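Local coordinates for uncharacterized protein (Exiguobacterium sibiricum, PDB 3B77) that is of unknown function but pairs a bacterial pleckstrin-homology domain with a helical region that probably serves oligomerisation, at residues A[3-7]-A[102-107]; A[13-18]-A[30-35]; A[36-40]-A[50-54]; A[67-71]-A[179-183]; A[72-76]-A[118-122]. All blocks are in the same frame, centred on the assembly; numbering follows the deposited sequence.

Interaction 1. Residues A[3-7]-A[102-107]; sequences DIGQV and DVDKKQ
Gly5 and Val103 form a single beta bridge, their CA atoms 4.5 Å apart and the register advancing in the same sense on both chains, which soon diverge. In this pleckstrin-homology domain the bridge ties the start of the chain, leading into the edge strand 6-7 of one antiparallel sheet, to the end of strand 97-104 at the edge of the other, so it probably helps to close the beta sandwich. Two backbone bonds hold it: Gly5 N donates to Asp102 O (2.8 Å), and Asp104 N meets Gly5 O almost straight on, with an N-H...O angle of 170°.

Side chains add to this single bridge. Val7 CG2 and Val103 CG1 touch at 3.7 Å on the inner side, where Phe32 and His110 also pack on Val7 and Ile34 and Val111 on Val103. On the outer side Gln6 starts out pointing away from strand 97-104, but a bend at its second torsion (chi2 -69°) swings the amide back over Asp104. There Gln6 NE2 makes a weak bond to Asp104 OD2, the amide standing nearly upright on the carboxylate with 80° between the planes. The other oxygen of that carboxylate is occupied within its own segment: OD1 takes the N-H of Lys106 from above the carboxylate plane, which makes an Asx turn where the strand gives way to a short 3-10 segment. The side chain of Gln107, at the N-cap position of helix 108-146, passes that of Val7 in the opposite direction, and Gln107 OE1 accepts a weak bond from Val7 N at 3.2 Å.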
# COMPACT_ATOMS: atom_id res chain seq x y z
N ASP A 3 -63.87 -15.68 4.28
CA ASP A 3 -65.35 -15.40 4.25
C ASP A 3 -65.72 -14.52 3.02
O ASP A 3 -64.95 -13.64 2.63
CB ASP A 3 -65.78 -14.76 5.58
CG ASP A 3 -67.27 -14.90 5.86
OD1 ASP A 3 -68.08 -14.33 5.09
OD2 ASP A 3 -67.64 -15.53 6.88
N ILE A 4 -66.90 -14.75 2.43
CA ILE A 4 -67.25 -14.13 1.13
C ILE A 4 -67.74 -12.67 1.22
O ILE A 4 -68.62 -12.35 2.02
CB ILE A 4 -68.26 -15.02 0.34
CG1 ILE A 4 -67.56 -16.32 -0.16
CG2 ILE A 4 -68.83 -14.26 -0.88
CD1 ILE A 4 -66.69 -17.14 0.90
N GLY A 5 -67.17 -11.81 0.38
CA GLY A 5 -67.40 -10.37 0.49
C GLY A 5 -68.18 -9.69 -0.59
O GLY A 5 -68.33 -10.22 -1.68
N GLN A 6 -68.66 -8.49 -0.28
CA GLN A 6 -69.47 -7.69 -1.19
C GLN A 6 -68.80 -6.37 -1.51
O GLN A 6 -68.38 -5.64 -0.62
CB GLN A 6 -70.85 -7.37 -0.57
CG GLN A 6 -71.69 -8.58 -0.10
CD GLN A 6 -72.21 -9.43 -1.23
OE1 GLN A 6 -72.69 -8.93 -2.24
NE2 GLN A 6 -72.13 -10.74 -1.07
N VAL A 7 -68.71 -6.05 -2.79
CA VAL A 7 -68.24 -4.75 -3.22
C VAL A 7 -69.33 -3.74 -2.87
O VAL A 7 -70.49 -3.89 -3.29
CB VAL A 7 -67.97 -4.71 -4.73
CG1 VAL A 7 -67.55 -3.31 -5.16
CG2 VAL A 7 -66.91 -5.75 -5.10
N ASP A 102 -62.03 -13.06 -1.02
CA ASP A 102 -63.10 -13.71 -1.80
C ASP A 102 -64.27 -12.77 -1.96
O ASP A 102 -64.71 -12.17 -0.98
CB ASP A 102 -63.57 -14.99 -1.12
CG ASP A 102 -62.56 -16.13 -1.25
OD1 ASP A 102 -62.10 -16.39 -2.38
OD2 ASP A 102 -62.24 -16.77 -0.23
N VAL A 103 -64.77 -12.62 -3.18
CA VAL A 103 -65.80 -11.65 -3.49
C VAL A 103 -66.92 -12.31 -4.31
O VAL A 103 -66.65 -13.15 -5.18
CB VAL A 103 -65.23 -10.44 -4.28
CG1 VAL A 103 -66.28 -9.39 -4.51
CG2 VAL A 103 -64.07 -9.84 -3.54
N ASP A 104 -68.15 -11.90 -4.03
CA ASP A 104 -69.34 -12.35 -4.73
C ASP A 104 -69.12 -12.31 -6.24
O ASP A 104 -68.91 -11.23 -6.80
CB ASP A 104 -70.51 -11.43 -4.35
CG ASP A 104 -71.88 -11.95 -4.83
OD1 ASP A 104 -71.97 -12.69 -5.85
OD2 ASP A 104 -72.87 -11.56 -4.18
N LYS A 105 -69.19 -13.48 -6.89
CA LYS A 105 -68.95 -13.56 -8.33
C LYS A 105 -69.85 -12.65 -9.12
O LYS A 105 -69.49 -12.27 -10.24
CB LYS A 105 -69.07 -15.00 -8.85
CG LYS A 105 -70.47 -15.60 -8.78
CD LYS A 105 -70.48 -17.09 -9.21
CE LYS A 105 -70.75 -17.29 -10.71
NZ LYS A 105 -70.80 -18.75 -11.15
N LYS A 106 -71.01 -12.30 -8.57
CA LYS A 106 -71.91 -11.36 -9.22
C LYS A 106 -71.20 -10.04 -9.55
O LYS A 106 -71.46 -9.44 -10.58
CB LYS A 106 -73.15 -11.06 -8.36
CG LYS A 106 -74.21 -12.20 -8.27
N GLN A 107 -70.28 -9.63 -8.69
CA GLN A 107 -69.63 -8.34 -8.87
C GLN A 107 -68.27 -8.42 -9.54
O GLN A 107 -67.45 -7.53 -9.37
CB GLN A 107 -69.52 -7.66 -7.50
CG GLN A 107 -70.85 -7.36 -6.85
CD GLN A 107 -70.74 -7.24 -5.37
OE1 GLN A 107 -70.25 -8.14 -4.69
NE2 GLN A 107 -71.22 -6.13 -4.84

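Interaction 2. Residues A[13-18]-A[30-35]; sequences FDKAAA and IYFLIK
Phe13 lays its ring against Ile30 and Leu33, and this aromatic contact is the main part of the packing of loop 13-18 on strand 30-35. Ile30 CG2 sits over the centre of one face of the Phe13 ring, 4.0 Å from the centroid and only 8° off the normal, a clear CH-pi contact. Leu33 CB comes obliquely within 3.7 Å of Phe13 CE1, and Phe13 CE2 lies 3.4 Å from Ile30 O.

Aliphatic contacts continue the line. The branches of Leu33 divide between two alanines: CD2 meets Ala16 CB at 3.4 Å and CD1 approaches Ala18 CB at 4.2 Å. The first torsion, with CG opposite the backbone N (chi1 -178°), carries the branch point toward the loop, and the second (chi2 56°) then turns CD2 to Ala16 and CD1 to Ala18. Farther along, the end of the Lys35 chain, CE and NZ, comes near Ala16.

Backbone geometry makes these meetings possible on both sides. A type I turn from Phe13 to Ala16, closed by Ala16 N to Phe13 O at 3.0 Å, brings the phenyl ring and the alanine methyl to bear on the same strand. In the strand, Tyr31 and Phe32 share Phe43 as partner in a classic beta bulge, so that Ile30 and Leu33, three positions apart, both point toward the loop. Beyond the pair, the Glu40 carboxylate accepts from Ala18 N. The contact is thus largely apolar, with no direct hydrogen bond between the segments; its hold on the loop rests on shape and burial, with a polar fastening supplied by the neighbouring strand.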
# COMPACT_ATOMS: atom_id res chain seq x y z
N PHE A 13 -70.36 4.38 1.22
CA PHE A 13 -69.03 4.40 1.82
C PHE A 13 -69.09 5.02 3.18
O PHE A 13 -68.52 4.47 4.12
CB PHE A 13 -67.99 5.15 0.97
CG PHE A 13 -67.51 4.40 -0.25
CD1 PHE A 13 -67.64 3.02 -0.36
CD2 PHE A 13 -66.86 5.08 -1.26
CE1 PHE A 13 -67.18 2.35 -1.48
CE2 PHE A 13 -66.38 4.41 -2.39
CZ PHE A 13 -66.55 3.05 -2.50
N ASP A 14 -69.78 6.16 3.30
CA ASP A 14 -69.92 6.86 4.59
C ASP A 14 -70.68 6.09 5.67
O ASP A 14 -70.55 6.40 6.85
CB ASP A 14 -70.51 8.26 4.40
CG ASP A 14 -71.80 8.26 3.62
OD1 ASP A 14 -72.50 7.21 3.58
OD2 ASP A 14 -72.12 9.31 3.04
N LYS A 15 -71.43 5.06 5.27
CA LYS A 15 -72.14 4.19 6.20
C LYS A 15 -71.28 3.02 6.68
O LYS A 15 -71.73 2.24 7.51
CB LYS A 15 -73.37 3.59 5.50
CG LYS A 15 -74.35 4.59 4.88
CD LYS A 15 -75.47 3.85 4.13
CE LYS A 15 -76.43 4.80 3.40
NZ LYS A 15 -75.75 5.65 2.39
N ALA A 16 -70.08 2.88 6.14
CA ALA A 16 -69.20 1.76 6.49
C ALA A 16 -68.36 2.06 7.71
O ALA A 16 -67.97 3.21 7.93
CB ALA A 16 -68.30 1.43 5.31
N ALA A 17 -68.07 1.02 8.48
CA ALA A 17 -67.24 1.15 9.67
C ALA A 17 -65.86 1.75 9.32
O ALA A 17 -65.31 2.56 10.06
CB ALA A 17 -67.09 -0.20 10.37
N ALA A 18 -65.33 1.35 8.16
CA ALA A 18 -64.03 1.79 7.67
C ALA A 18 -63.90 3.31 7.49
O ALA A 18 -62.82 3.85 7.65
CB ALA A 18 -63.72 1.07 6.36
N ILE A 30 -61.92 7.11 -0.26
CA ILE A 30 -62.13 5.67 -0.48
C ILE A 30 -62.48 5.42 -1.93
O ILE A 30 -63.38 6.04 -2.45
CB ILE A 30 -63.28 5.09 0.35
CG1 ILE A 30 -63.10 5.36 1.84
CG2 ILE A 30 -63.37 3.60 0.13
CD1 ILE A 30 -64.28 4.94 2.71
N TYR A 31 -61.75 4.51 -2.58
CA TYR A 31 -61.98 4.16 -3.98
C TYR A 31 -62.55 2.77 -4.17
O TYR A 31 -63.08 2.46 -5.23
CB TYR A 31 -60.69 4.28 -4.78
CG TYR A 31 -60.32 5.71 -5.11
CD1 TYR A 31 -59.55 6.45 -4.24
CD2 TYR A 31 -60.74 6.31 -6.29
CE1 TYR A 31 -59.21 7.75 -4.51
CE2 TYR A 31 -60.41 7.62 -6.58
CZ TYR A 31 -59.63 8.33 -5.68
OH TYR A 31 -59.26 9.63 -5.91
N PHE A 32 -62.48 1.92 -3.16
CA PHE A 32 -62.98 0.57 -3.30
C PHE A 32 -63.14 -0.05 -1.94
O PHE A 32 -62.22 0.00 -1.13
CB PHE A 32 -62.02 -0.25 -4.14
CG PHE A 32 -62.69 -1.33 -4.94
CD1 PHE A 32 -62.91 -2.61 -4.40
CD2 PHE A 32 -63.11 -1.08 -6.24
CE1 PHE A 32 -63.54 -3.60 -5.15
CE2 PHE A 32 -63.71 -2.06 -6.97
CZ PHE A 32 -63.93 -3.31 -6.43
N LEU A 33 -64.31 -0.60 -1.66
CA LEU A 33 -64.58 -1.19 -0.36
C LEU A 33 -65.23 -2.54 -0.59
O LEU A 33 -66.10 -2.69 -1.46
CB LEU A 33 -65.45 -0.27 0.49
CG LEU A 33 -65.83 -0.65 1.93
CD1 LEU A 33 -64.67 -0.93 2.84
CD2 LEU A 33 -66.62 0.48 2.49
N ILE A 34 -64.74 -3.53 0.14
CA ILE A 34 -65.25 -4.89 0.12
C ILE A 34 -65.57 -5.19 1.57
O ILE A 34 -64.71 -5.06 2.46
CB ILE A 34 -64.20 -5.90 -0.36
CG1 ILE A 34 -63.86 -5.65 -1.84
CG2 ILE A 34 -64.71 -7.33 -0.14
CD1 ILE A 34 -62.67 -6.43 -2.34
N LYS A 35 -66.83 -5.53 1.81
CA LYS A 35 -67.28 -5.83 3.15
C LYS A 35 -67.74 -7.29 3.19
O LYS A 35 -68.49 -7.74 2.36
CB LYS A 35 -68.41 -4.88 3.58
CG LYS A 35 -68.65 -4.85 5.11
CD LYS A 35 -69.92 -4.07 5.51
CE LYS A 35 -69.82 -2.56 5.21
NZ LYS A 35 -71.12 -1.84 5.48

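Interaction 3. Residues A[36-40]-A[50-54]; sequences SKTDE and HLDGE
Asp39 and His50 meet with carboxylate and imidazole almost in one plane, 16° apart, across the antiparallel hairpin of strands 39-44 and 47-52. The ring reaches its partner because CG lies opposite the backbone N (chi1 171°), and His50 NE2 then donates to Asp39 OD2 at 2.9 Å with an angle of 164°. OD2 receives this proton on its anti side, and the acceptor lies close to the ring plane. Tyr41 stacks on the imidazole and Tyr99 meets it edge-to-face, which helps to fix its rotation.

Asp52 lies alongside Asp39, pointing the same way, and brings Asp52 OD1 within 3.4 Å of Asp39 OD2, two acceptors that cannot bond directly. A water 2.8 Å from Asp39 OD1 and 2.9 Å from Asp52 OD1 probably links the pair. Toward the other sheet face, Glu40 CB and Leu51 CB touch at 4.0 Å beside a hydrogen-bonded backbone pair, Leu51 N to Glu40 O being 3.0 Å; the Glu40 carboxylate leads on to Ala18 N.

A leucine replacing His50 would probably strand Asp39 OD2 without its histidine donor and leave the close Asp39 and Asp52 carboxylates without the nearby imidazole. By the same reasoning, the paired acidic groups probably make it easier for the imidazole to carry a proton, which would in turn ease their mutual repulsion.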
# COMPACT_ATOMS: atom_id res chain seq x y z
N SER A 36 -67.20 -8.00 4.16
CA SER A 36 -67.60 -9.35 4.48
C SER A 36 -68.19 -9.34 5.91
O SER A 36 -68.21 -8.32 6.62
CB SER A 36 -66.41 -10.29 4.36
OG SER A 36 -66.19 -11.08 5.52
N LYS A 37 -68.68 -10.50 6.31
CA LYS A 37 -69.23 -10.71 7.64
C LYS A 37 -68.18 -10.47 8.71
O LYS A 37 -68.50 -9.98 9.79
CB LYS A 37 -69.77 -12.15 7.73
CG LYS A 37 -70.28 -12.62 9.09
CD LYS A 37 -70.82 -14.06 9.01
CE LYS A 37 -72.07 -14.18 8.10
NZ LYS A 37 -72.77 -15.51 8.18
N THR A 38 -66.94 -10.82 8.41
CA THR A 38 -65.83 -10.75 9.36
C THR A 38 -64.79 -9.66 9.09
O THR A 38 -64.10 -9.22 10.00
CB THR A 38 -65.11 -12.14 9.43
OG1 THR A 38 -64.88 -12.65 8.11
CG2 THR A 38 -65.95 -13.15 10.19
N ASP A 39 -64.67 -9.21 7.85
CA ASP A 39 -63.64 -8.23 7.49
C ASP A 39 -64.21 -7.07 6.70
O ASP A 39 -65.31 -7.14 6.16
CB ASP A 39 -62.54 -8.90 6.66
CG ASP A 39 -61.81 -10.00 7.42
OD1 ASP A 39 -62.36 -11.12 7.48
OD2 ASP A 39 -60.70 -9.75 7.92
N GLU A 40 -63.43 -5.99 6.63
CA GLU A 40 -63.74 -4.83 5.82
C GLU A 40 -62.43 -4.33 5.18
O GLU A 40 -61.49 -4.00 5.90
CB GLU A 40 -64.37 -3.77 6.69
CG GLU A 40 -65.28 -2.83 5.93
CD GLU A 40 -66.23 -2.04 6.83
OE1 GLU A 40 -66.95 -2.65 7.65
OE2 GLU A 40 -66.29 -0.80 6.69
N HIS A 50 -57.80 -1.95 6.80
CA HIS A 50 -58.39 -3.26 6.97
C HIS A 50 -58.81 -3.45 8.42
O HIS A 50 -57.99 -3.35 9.34
CB HIS A 50 -57.37 -4.32 6.59
CG HIS A 50 -57.79 -5.72 6.92
ND1 HIS A 50 -56.90 -6.66 7.39
CD2 HIS A 50 -58.99 -6.33 6.84
CE1 HIS A 50 -57.54 -7.80 7.58
NE2 HIS A 50 -58.82 -7.62 7.27
N LEU A 51 -60.10 -3.71 8.59
CA LEU A 51 -60.70 -4.04 9.87
C LEU A 51 -60.80 -5.57 9.93
O LEU A 51 -61.66 -6.15 9.30
CB LEU A 51 -62.09 -3.40 9.95
CG LEU A 51 -62.22 -1.87 10.05
CD1 LEU A 51 -61.56 -1.13 8.86
CD2 LEU A 51 -63.69 -1.46 10.17
N ASP A 52 -59.90 -6.21 10.68
CA ASP A 52 -59.79 -7.68 10.70
C ASP A 52 -60.59 -8.30 11.84
O ASP A 52 -60.27 -8.06 13.00
CB ASP A 52 -58.31 -8.08 10.85
CG ASP A 52 -58.05 -9.61 10.84
OD1 ASP A 52 -58.98 -10.44 10.72
OD2 ASP A 52 -56.87 -9.98 10.98
N GLY A 53 -61.60 -9.09 11.50
CA GLY A 53 -62.37 -9.83 12.49
C GLY A 53 -61.85 -11.25 12.59
O GLY A 53 -62.12 -12.08 11.71
N GLU A 54 -61.09 -11.53 13.65
CA GLU A 54 -60.52 -12.86 13.90
C GLU A 54 -61.43 -13.74 14.81
O GLU A 54 -60.95 -14.66 15.48
CB GLU A 54 -59.11 -12.72 14.50
CG GLU A 54 -59.11 -12.13 15.93
CD GLU A 54 -57.89 -11.27 16.24
OE1 GLU A 54 -57.01 -11.09 15.37
OE2 GLU A 54 -57.83 -10.75 17.38
O HOH W 1 -60.44 -12.32 9.08

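Interaction 4. Residues A[67-71]-A[179-183]; sequences PYAHY and NQKDF
Tyr68 and Phe183 form the apolar centre of this contact between two loops, one from the pleckstrin-homology part of the chain and one from the YvbH-like region. The ring planes are 80° apart, an oblique pair, while the two side chains pass in opposite directions; the closest atoms, Tyr68 CD2 and Phe183 CD2, are 3.6 Å apart. Tyr68 CB also approaches Phe183 CD2 and CE2. Next to them Ala69 CB is covered by Lys181 CG at 3.9 Å and by Gln180 O.

A water completes this shell. It accepts from Ala69 N at 3.1 Å and donates to Lys181 O at 2.7 Å, so the loops are joined through solvent rather than directly by their backbones.

The next shell sets these groups in place. Pro67 O takes the N-H of both His70 and Tyr71, curling segment 67-71 into a tight turn that presents Tyr68 and Ala69. Across from it, Gln180 NE2 reaches Asp182 O at 2.9 Å and in doing so lies over one face of the Phe183 ring, toward its rim. Tyr68 OH, at the far end of its ring, is held by Thr44 O and Tyr187 OH.

Outermost is the second subunit: its Glu127 forms a salt bridge with Lys181 NZ, and its Tyr126 meets His70 edge-to-face. With apolar rings inside and a water between the backbones, the joint is held mainly within the chain, while Lys181 and His70 on the outside also engage the second subunit, consistent with a region assigned to oligomerisation.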
# COMPACT_ATOMS: atom_id res chain seq x y z
N PRO A 67 -50.09 2.25 4.47
CA PRO A 67 -49.87 3.26 3.44
C PRO A 67 -48.99 2.69 2.34
O PRO A 67 -47.99 2.04 2.64
CB PRO A 67 -49.13 4.38 4.19
CG PRO A 67 -49.48 4.16 5.63
CD PRO A 67 -49.51 2.67 5.76
N TYR A 68 -49.38 2.89 1.09
CA TYR A 68 -48.67 2.28 -0.04
C TYR A 68 -47.19 2.65 -0.02
O TYR A 68 -46.33 1.78 -0.30
CB TYR A 68 -49.29 2.72 -1.38
CG TYR A 68 -50.78 2.48 -1.47
CD1 TYR A 68 -51.33 1.24 -1.14
CD2 TYR A 68 -51.64 3.48 -1.89
CE1 TYR A 68 -52.70 1.01 -1.22
CE2 TYR A 68 -52.99 3.27 -1.98
CZ TYR A 68 -53.53 2.04 -1.65
OH TYR A 68 -54.89 1.86 -1.72
N ALA A 69 -46.93 3.92 0.33
CA ALA A 69 -45.57 4.48 0.42
C ALA A 69 -44.62 3.69 1.31
O ALA A 69 -43.45 3.68 1.04
CB ALA A 69 -45.61 5.93 0.88
N HIS A 70 -45.12 3.05 2.35
CA HIS A 70 -44.28 2.26 3.26
C HIS A 70 -44.52 0.77 3.12
O HIS A 70 -43.74 -0.03 3.63
CB HIS A 70 -44.53 2.67 4.71
CG HIS A 70 -44.34 4.13 4.95
ND1 HIS A 70 -43.13 4.77 4.72
CD2 HIS A 70 -45.20 5.09 5.38
CE1 HIS A 70 -43.26 6.06 4.98
NE2 HIS A 70 -44.50 6.28 5.38
N TYR A 71 -45.63 0.39 2.47
CA TYR A 71 -45.95 -1.02 2.26
C TYR A 71 -46.26 -1.23 0.79
O TYR A 71 -47.38 -1.03 0.35
CB TYR A 71 -47.14 -1.43 3.11
CG TYR A 71 -46.92 -1.27 4.57
CD1 TYR A 71 -46.31 -2.25 5.30
CD2 TYR A 71 -47.31 -0.13 5.22
CE1 TYR A 71 -46.08 -2.11 6.64
CE2 TYR A 71 -47.09 0.03 6.56
CZ TYR A 71 -46.47 -0.96 7.26
OH TYR A 71 -46.23 -0.83 8.63
N ASN A 179 -40.91 7.17 -4.07
CA ASN A 179 -41.78 6.55 -3.07
C ASN A 179 -43.02 7.40 -2.97
O ASN A 179 -43.30 7.96 -1.90
CB ASN A 179 -41.15 6.53 -1.68
CG ASN A 179 -39.98 5.65 -1.59
OD1 ASN A 179 -40.10 4.42 -1.63
ND2 ASN A 179 -38.82 6.25 -1.37
N GLN A 180 -43.78 7.52 -4.06
CA GLN A 180 -44.96 8.37 -4.04
C GLN A 180 -46.02 7.89 -3.04
O GLN A 180 -46.16 6.70 -2.75
CB GLN A 180 -45.51 8.59 -5.44
CG GLN A 180 -46.45 7.57 -6.01
CD GLN A 180 -46.84 7.91 -7.49
OE1 GLN A 180 -45.97 8.21 -8.34
NE2 GLN A 180 -48.15 7.85 -7.79
N LYS A 181 -46.75 8.84 -2.48
CA LYS A 181 -47.72 8.54 -1.44
C LYS A 181 -49.11 8.24 -1.99
O LYS A 181 -49.80 7.34 -1.51
CB LYS A 181 -47.78 9.72 -0.44
CG LYS A 181 -46.67 9.64 0.59
CD LYS A 181 -46.34 10.94 1.27
CE LYS A 181 -45.60 10.67 2.63
NZ LYS A 181 -44.72 9.42 2.61
N ASP A 182 -49.47 9.00 -3.02
CA ASP A 182 -50.81 9.01 -3.57
C ASP A 182 -50.93 8.26 -4.91
O ASP A 182 -50.20 8.52 -5.87
CB ASP A 182 -51.22 10.48 -3.74
CG ASP A 182 -52.68 10.66 -3.85
OD1 ASP A 182 -53.38 9.77 -4.36
OD2 ASP A 182 -53.14 11.71 -3.41
N PHE A 183 -51.91 7.37 -4.97
CA PHE A 183 -52.18 6.54 -6.11
C PHE A 183 -53.66 6.63 -6.45
O PHE A 183 -54.25 5.68 -7.00
CB PHE A 183 -51.80 5.09 -5.78
CG PHE A 183 -50.31 4.85 -5.74
CD1 PHE A 183 -49.61 4.58 -6.90
CD2 PHE A 183 -49.61 4.87 -4.53
CE1 PHE A 183 -48.27 4.36 -6.86
CE2 PHE A 183 -48.25 4.63 -4.50
CZ PHE A 183 -47.59 4.38 -5.66
O HOH W 2 -49.14 6.10 0.82

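Interaction 5. Residues A[72-76]-A[118-122]; sequences PIRHV and LLAIA
Beside Ile73 and Val76, which press aliphatic groups on helix 108-146, one flat group of the strand, the Arg74 guanidinium, has Pro72 CB 3.4 Å above one face, toward its rim. This is helix-on-sheet packing of the pleckstrin-homology domain: the axes of strand 73-76 and helical segment 118-122 approach to 7.3 Å, with 128° between their directions.

Ile73 sends CD1 between two helix residues, 3.6 Å from Leu118 CD2 and 3.9 Å from Ile121 CG2. Its delta methyl gets that far because the chain beyond CB is stretched out (chi2 175°), while CG2 stays near Ala122 CB. Val76 meets Leu118 and Leu119: Val76 CB lies 3.7 Å from Leu119 CD1, and Val76 CG2 approaches Leu118 CB at 4.0 Å. Both can face the helix, three positions apart, because His75 between them has a positive phi that breaks the alternation of the strand.

Cutting Ile73 back to alanine is likely to open a gap between Leu118 and Ile121, where the delta methyl now sits. Tyr68 covers the same isoleucine, and Tyr187 of helix 184-191 backs both of those helix residues.

Polar links are few: a water donates to Ile73 O at 2.8 Å and also lies near Ala122 O, and Ile73 N bonds to the Gln125 side chain. Cohesion here therefore depends chiefly on close-fitting hydrocarbon, with water and amide serving the backbone O and N of Ile73.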
# COMPACT_ATOMS: atom_id res chain seq x y z
N PRO A 72 -45.26 -1.60 0.00
CA PRO A 72 -45.48 -1.88 -1.42
C PRO A 72 -46.36 -3.09 -1.78
O PRO A 72 -46.34 -4.13 -1.09
CB PRO A 72 -44.06 -2.13 -1.94
CG PRO A 72 -43.15 -1.53 -0.91
CD PRO A 72 -43.84 -1.74 0.37
N ILE A 73 -47.10 -2.92 -2.88
CA ILE A 73 -47.99 -3.94 -3.43
C ILE A 73 -47.22 -4.76 -4.43
O ILE A 73 -46.50 -4.20 -5.24
CB ILE A 73 -49.24 -3.31 -4.08
CG1 ILE A 73 -50.06 -2.57 -3.00
CG2 ILE A 73 -50.09 -4.35 -4.74
CD1 ILE A 73 -51.21 -1.83 -3.52
N ARG A 74 -47.34 -6.07 -4.30
CA ARG A 74 -46.61 -7.01 -5.13
C ARG A 74 -47.43 -8.27 -5.31
O ARG A 74 -48.31 -8.58 -4.51
CB ARG A 74 -45.30 -7.40 -4.46
CG ARG A 74 -44.33 -6.30 -4.21
CD ARG A 74 -43.08 -6.85 -3.51
NE ARG A 74 -42.11 -5.79 -3.20
CZ ARG A 74 -41.99 -5.13 -2.04
NH1 ARG A 74 -42.76 -5.40 -0.97
NH2 ARG A 74 -41.07 -4.16 -1.94
N HIS A 75 -47.11 -9.01 -6.37
CA HIS A 75 -47.71 -10.30 -6.65
C HIS A 75 -49.22 -10.26 -6.71
O HIS A 75 -49.89 -11.09 -6.10
CB HIS A 75 -47.22 -11.33 -5.64
CG HIS A 75 -45.74 -11.39 -5.54
ND1 HIS A 75 -44.95 -11.86 -6.56
CD2 HIS A 75 -44.89 -11.02 -4.55
CE1 HIS A 75 -43.68 -11.78 -6.20
NE2 HIS A 75 -43.62 -11.27 -4.99
N VAL A 76 -49.73 -9.30 -7.49
CA VAL A 76 -51.16 -9.15 -7.68
C VAL A 76 -51.69 -10.29 -8.57
O VAL A 76 -51.25 -10.44 -9.71
CB VAL A 76 -51.49 -7.79 -8.29
CG1 VAL A 76 -53.00 -7.65 -8.52
CG2 VAL A 76 -50.98 -6.68 -7.36
N LEU A 118 -54.52 -2.38 -8.77
CA LEU A 118 -53.44 -2.89 -7.93
C LEU A 118 -52.20 -3.30 -8.75
O LEU A 118 -51.05 -3.01 -8.37
CB LEU A 118 -53.94 -4.07 -7.10
CG LEU A 118 -54.96 -3.71 -6.01
CD1 LEU A 118 -55.37 -4.95 -5.21
CD2 LEU A 118 -54.36 -2.61 -5.10
N LEU A 119 -52.45 -3.93 -9.89
CA LEU A 119 -51.41 -4.35 -10.84
C LEU A 119 -50.60 -3.11 -11.32
O LEU A 119 -49.38 -3.12 -11.40
CB LEU A 119 -52.12 -5.04 -12.01
CG LEU A 119 -51.64 -6.25 -12.80
CD1 LEU A 119 -51.19 -7.43 -11.93
CD2 LEU A 119 -52.83 -6.69 -13.69
N ALA A 120 -51.31 -2.03 -11.61
CA ALA A 120 -50.72 -0.79 -12.06
C ALA A 120 -49.92 -0.13 -10.93
O ALA A 120 -48.83 0.39 -11.15
CB ALA A 120 -51.81 0.14 -12.55
N ILE A 121 -50.46 -0.17 -9.71
CA ILE A 121 -49.75 0.38 -8.54
C ILE A 121 -48.46 -0.40 -8.30
O ILE A 121 -47.40 0.20 -8.16
CB ILE A 121 -50.64 0.35 -7.25
CG1 ILE A 121 -51.87 1.26 -7.41
CG2 ILE A 121 -49.84 0.78 -6.00
CD1 ILE A 121 -52.87 1.11 -6.28
N ALA A 122 -48.54 -1.73 -8.24
CA ALA A 122 -47.35 -2.57 -8.04
C ALA A 122 -46.26 -2.20 -9.04
O ALA A 122 -45.08 -2.12 -8.70
CB ALA A 122 -47.70 -4.05 -8.17
O HOH W 3 -44.25 -3.38 -6.69

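Four of the five contacts, interactions 1, 2, 3 and 5, lie wholly within the pleckstrin-homology range, and interaction 4 leads out of it. Interactions 1 to 3 cluster at one end, centres 12 to 14 Å apart and touching one another, on strands 6-7, 30-35, 39-44, 47-52 and 97-104. Along the chain, interactions 2 and 3 follow in series inside the loop that interaction 1 closes. Interaction 5, its centre about 20 Å from that of interaction 1, is nested within interaction 4, with centres 11 Å apart; they touch where Tyr68 meets Ile73 and Phe183 meets Ile121. Helix 108-146 thus follows strand 97-104 of interaction 1, carries one side of interaction 5, and runs on into the helical region.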